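Local coordinates for probable glutamine synthetase (Pseudomonas aeruginosa, PDB 4HPP), which belongs to the glutamine synthetase family, with an N-terminal domain and a catalytic domain that holds magnesium and glutamic acid in the model, at residues Val270-Pro275 / Arg359-Arg364. Residues are numbered along the deposited sequence; the frame is centred on the assembly and turned at random.
Sequences VLAHLP and RRLPLR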
ATOM      1  N   VAL A 270     -25.674  12.055  52.750  1.00 59.69           N
ATOM      2  CA  VAL A 270     -25.260  11.268  51.608  1.00 52.66           C
ATOM      3  C   VAL A 270     -25.557   9.811  51.934  1.00 52.68           C
ATOM      4  O   VAL A 270     -26.194   9.120  51.119  1.00 51.92           O
ATOM      5  CB  VAL A 270     -23.745  11.443  51.328  1.00 59.08           C
ATOM      6  CG1 VAL A 270     -23.217  10.408  50.330  1.00 56.69           C
ATOM      7  CG2 VAL A 270     -23.394  12.872  50.917  1.00 54.99           C
ATOM      8  N   LEU A 271     -25.095   9.342  53.108  1.00 49.15           N
ATOM      9  CA  LEU A 271     -25.323   7.944  53.529  1.00 48.23           C
ATOM     10  C   LEU A 271     -26.816   7.561  53.620  1.00 49.58           C
ATOM     11  O   LEU A 271     -27.212   6.518  53.123  1.00 53.55           O
ATOM     12  CB  LEU A 271     -24.565   7.584  54.825  1.00 47.00           C
ATOM     13  CG  LEU A 271     -23.034   7.582  54.646  1.00 52.23           C
ATOM     14  CD1 LEU A 271     -22.304   6.768  55.678  1.00 44.37           C
ATOM     15  CD2 LEU A 271     -22.594   7.076  53.274  1.00 54.57           C
ATOM     16  N   ALA A 272     -27.643   8.407  54.223  1.00 51.56           N
ATOM     17  CA  ALA A 272     -29.037   8.038  54.472  1.00 49.32           C
ATOM     18  C   ALA A 272     -29.810   7.946  53.173  1.00 60.18           C
ATOM     19  O   ALA A 272     -30.717   7.099  53.029  1.00 60.88           O
ATOM     20  CB  ALA A 272     -29.671   9.029  55.394  1.00 46.48           C
ATOM     21  N   HIS A 273     -29.398   8.778  52.213  1.00 58.79           N
ATOM     22  CA  HIS A 273     -30.005   8.792  50.894  1.00 60.98           C
ATOM     23  C   HIS A 273     -29.344   7.960  49.839  1.00 61.01           C
ATOM     24  O   HIS A 273     -29.898   7.811  48.751  1.00 72.45           O
ATOM     25  CB  HIS A 273     -30.140  10.224  50.399  1.00 65.61           C
ATOM     26  CG  HIS A 273     -31.063  11.064  51.249  1.00 74.06           C
ATOM     27  ND1 HIS A 273     -32.410  10.919  51.227  1.00 71.34           N
ATOM     28  CD2 HIS A 273     -30.789  12.050  52.195  1.00 66.15           C
ATOM     29  CE1 HIS A 273     -32.959  11.779  52.097  1.00 70.50           C
ATOM     30  NE2 HIS A 273     -31.966  12.474  52.682  1.00 61.19           N
ATOM     31  N   LEU A 274     -28.187   7.386  50.113  1.00 55.21           N
ATOM     32  CA  LEU A 274     -27.514   6.599  49.049  1.00 64.30           C
ATOM     33  C   LEU A 274     -28.391   5.636  48.234  1.00 61.76           C
ATOM     34  O   LEU A 274     -28.198   5.563  47.017  1.00 72.44           O
ATOM     35  CB  LEU A 274     -26.218   5.871  49.520  1.00 57.47           C
ATOM     36  CG  LEU A 274     -24.931   6.468  48.924  1.00 53.54           C
ATOM     37  CD1 LEU A 274     -23.703   5.912  49.606  1.00 48.33           C
ATOM     38  CD2 LEU A 274     -24.866   6.222  47.419  1.00 52.03           C
ATOM     39  N   PRO A 275     -29.324   4.873  48.880  1.00 60.69           N
ATOM     40  CA  PRO A 275     -30.021   3.929  47.968  1.00 59.80           C
ATOM     41  C   PRO A 275     -30.800   4.643  46.876  1.00 60.53           C
ATOM     42  O   PRO A 275     -31.010   4.065  45.816  1.00 65.40           O
ATOM     43  CB  PRO A 275     -30.934   3.068  48.901  1.00 53.97           C
ATOM     44  CG  PRO A 275     -30.277   3.172  50.245  1.00 58.64           C
ATOM     45  CD  PRO A 275     -29.541   4.520  50.304  1.00 53.90           C
ATOM     46  N   ARG A 359     -30.736  19.019  58.628  1.00 63.47           N
ATOM     47  CA  ARG A 359     -31.411  18.263  59.692  1.00 63.37           C
ATOM     48  C   ARG A 359     -30.429  17.709  60.736  1.00 64.70           C
ATOM     49  O   ARG A 359     -30.753  16.770  61.463  1.00 59.60           O
ATOM     50  CB  ARG A 359     -32.232  17.131  59.061  1.00 55.26           C
ATOM     51  CG  ARG A 359     -33.133  17.724  58.005  1.00 50.20           C
ATOM     52  CD  ARG A 359     -33.915  16.728  57.176  1.00 65.81           C
ATOM     53  NE  ARG A 359     -34.622  17.500  56.146  1.00 73.45           N
ATOM     54  CZ  ARG A 359     -35.656  17.084  55.408  1.00 76.20           C
ATOM     55  NH1 ARG A 359     -36.168  15.839  55.518  1.00 60.49           N
ATOM     56  NH2 ARG A 359     -36.186  17.948  54.547  1.00 71.47           N
ATOM     57  N   ARG A 360     -29.236  18.306  60.776  1.00 62.73           N
ATOM     58  CA  ARG A 360     -28.126  17.870  61.610  1.00 65.89           C
ATOM     59  C   ARG A 360     -28.201  16.380  61.940  1.00 64.97           C
ATOM     60  O   ARG A 360     -28.262  15.991  63.087  1.00 72.70           O
ATOM     61  CB  ARG A 360     -28.020  18.743  62.868  1.00 68.68           C
ATOM     62  CG  ARG A 360     -27.700  20.214  62.590  1.00 66.13           C
ATOM     63  CD  ARG A 360     -28.316  21.169  63.628  1.00 71.30           C
ATOM     64  NE  ARG A 360     -29.745  20.935  63.773  1.00 62.58           N
ATOM     65  CZ  ARG A 360     -30.702  21.710  63.279  1.00 64.87           C
ATOM     66  NH1 ARG A 360     -30.404  22.841  62.632  1.00 58.33           N
ATOM     67  NH2 ARG A 360     -31.974  21.348  63.465  1.00 59.72           N
ATOM     68  N   LEU A 361     -28.233  15.581  60.884  1.00 64.95           N
ATOM     69  CA  LEU A 361     -28.240  14.129  60.889  1.00 66.05           C
ATOM     70  C   LEU A 361     -26.979  13.521  61.530  1.00 74.14           C
ATOM     71  O   LEU A 361     -25.849  13.879  61.192  1.00 77.40           O
ATOM     72  CB  LEU A 361     -28.401  13.633  59.445  1.00 66.02           C
ATOM     73  CG  LEU A 361     -29.650  12.851  59.008  1.00 71.87           C
ATOM     74  CD1 LEU A 361     -30.942  13.377  59.601  1.00 73.68           C
ATOM     75  CD2 LEU A 361     -29.745  12.812  57.488  1.00 66.44           C
ATOM     76  N   PRO A 362     -27.178  12.603  62.483  1.00 82.45           N
ATOM     77  CA  PRO A 362     -25.994  12.092  63.184  1.00 70.55           C
ATOM     78  C   PRO A 362     -25.361  10.954  62.383  1.00 67.20           C
ATOM     79  O   PRO A 362     -26.057  10.325  61.608  1.00 53.78           O
ATOM     80  CB  PRO A 362     -26.587  11.562  64.507  1.00 75.36           C
ATOM     81  CG  PRO A 362     -28.055  11.254  64.211  1.00 68.38           C
ATOM     82  CD  PRO A 362     -28.457  12.000  62.964  1.00 71.42           C
ATOM     83  N   LEU A 363     -24.086  10.644  62.621  1.00 67.68           N
ATOM     84  CA  LEU A 363     -23.367   9.649  61.837  1.00 62.29           C
ATOM     85  C   LEU A 363     -23.183   8.298  62.501  1.00 62.39           C
ATOM     86  O   LEU A 363     -22.163   8.088  63.141  1.00 73.62           O
ATOM     87  CB  LEU A 363     -21.968  10.190  61.537  1.00 72.23           C
ATOM     88  CG  LEU A 363     -21.463  10.139  60.089  1.00 74.16           C
ATOM     89  CD1 LEU A 363     -19.947  10.227  60.126  1.00 59.48           C
ATOM     90  CD2 LEU A 363     -21.957   8.925  59.264  1.00 72.42           C
ATOM     91  N   ARG A 364     -24.127   7.372  62.311  1.00 61.89           N
ATOM     92  CA  ARG A 364     -24.064   6.017  62.891  1.00 60.89           C
ATOM     93  C   ARG A 364     -22.866   5.157  62.430  1.00 65.01           C
ATOM     94  O   ARG A 364     -22.740   4.795  61.250  1.00 64.67           O
ATOM     95  CB  ARG A 364     -25.365   5.276  62.639  1.00 65.32           C
TER
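Leu271 and Leu363 meet through single methyl groups. Leu271 CD1 lies 4.2 Å from Leu363 CD2, and the two side chains cross at a slant. With CG anti to the carbonyl carbon (chi1 -67°) and CB pointing to the loop, Leu271 presents CD1 to Leu363. A second methyl contact follows one residue on, where Ala272 CB faces Leu361 CD2 at 4.3 Å. The pairs run Leu271 with Leu363 and Ala272 with Leu361, and the loop passes across the helix here.

Residues 270-275 belong to helix 261-281. Residues 359-364 follow helix 342-358, and Arg359 is the first to leave helical geometry. Helix 261-281 also meets the loop upstream of residue 270: Leu361 O is hydrogen-bonded to His265 ND1, Leu361 also touches Ala268, and Leu363 touches Glu264. His273 turns to Asp401, which bonds its ND1. Val270 and Leu274 are buried and pack on Phe333 of strand 330-336.

Across these two segments the contact is wholly apolar and small, burying 104 Å² at the surface of the catalytic domain. Methyl contacts of this kind carry little directional preference; the polar bond from His265 is the more directional tie between loop and helix.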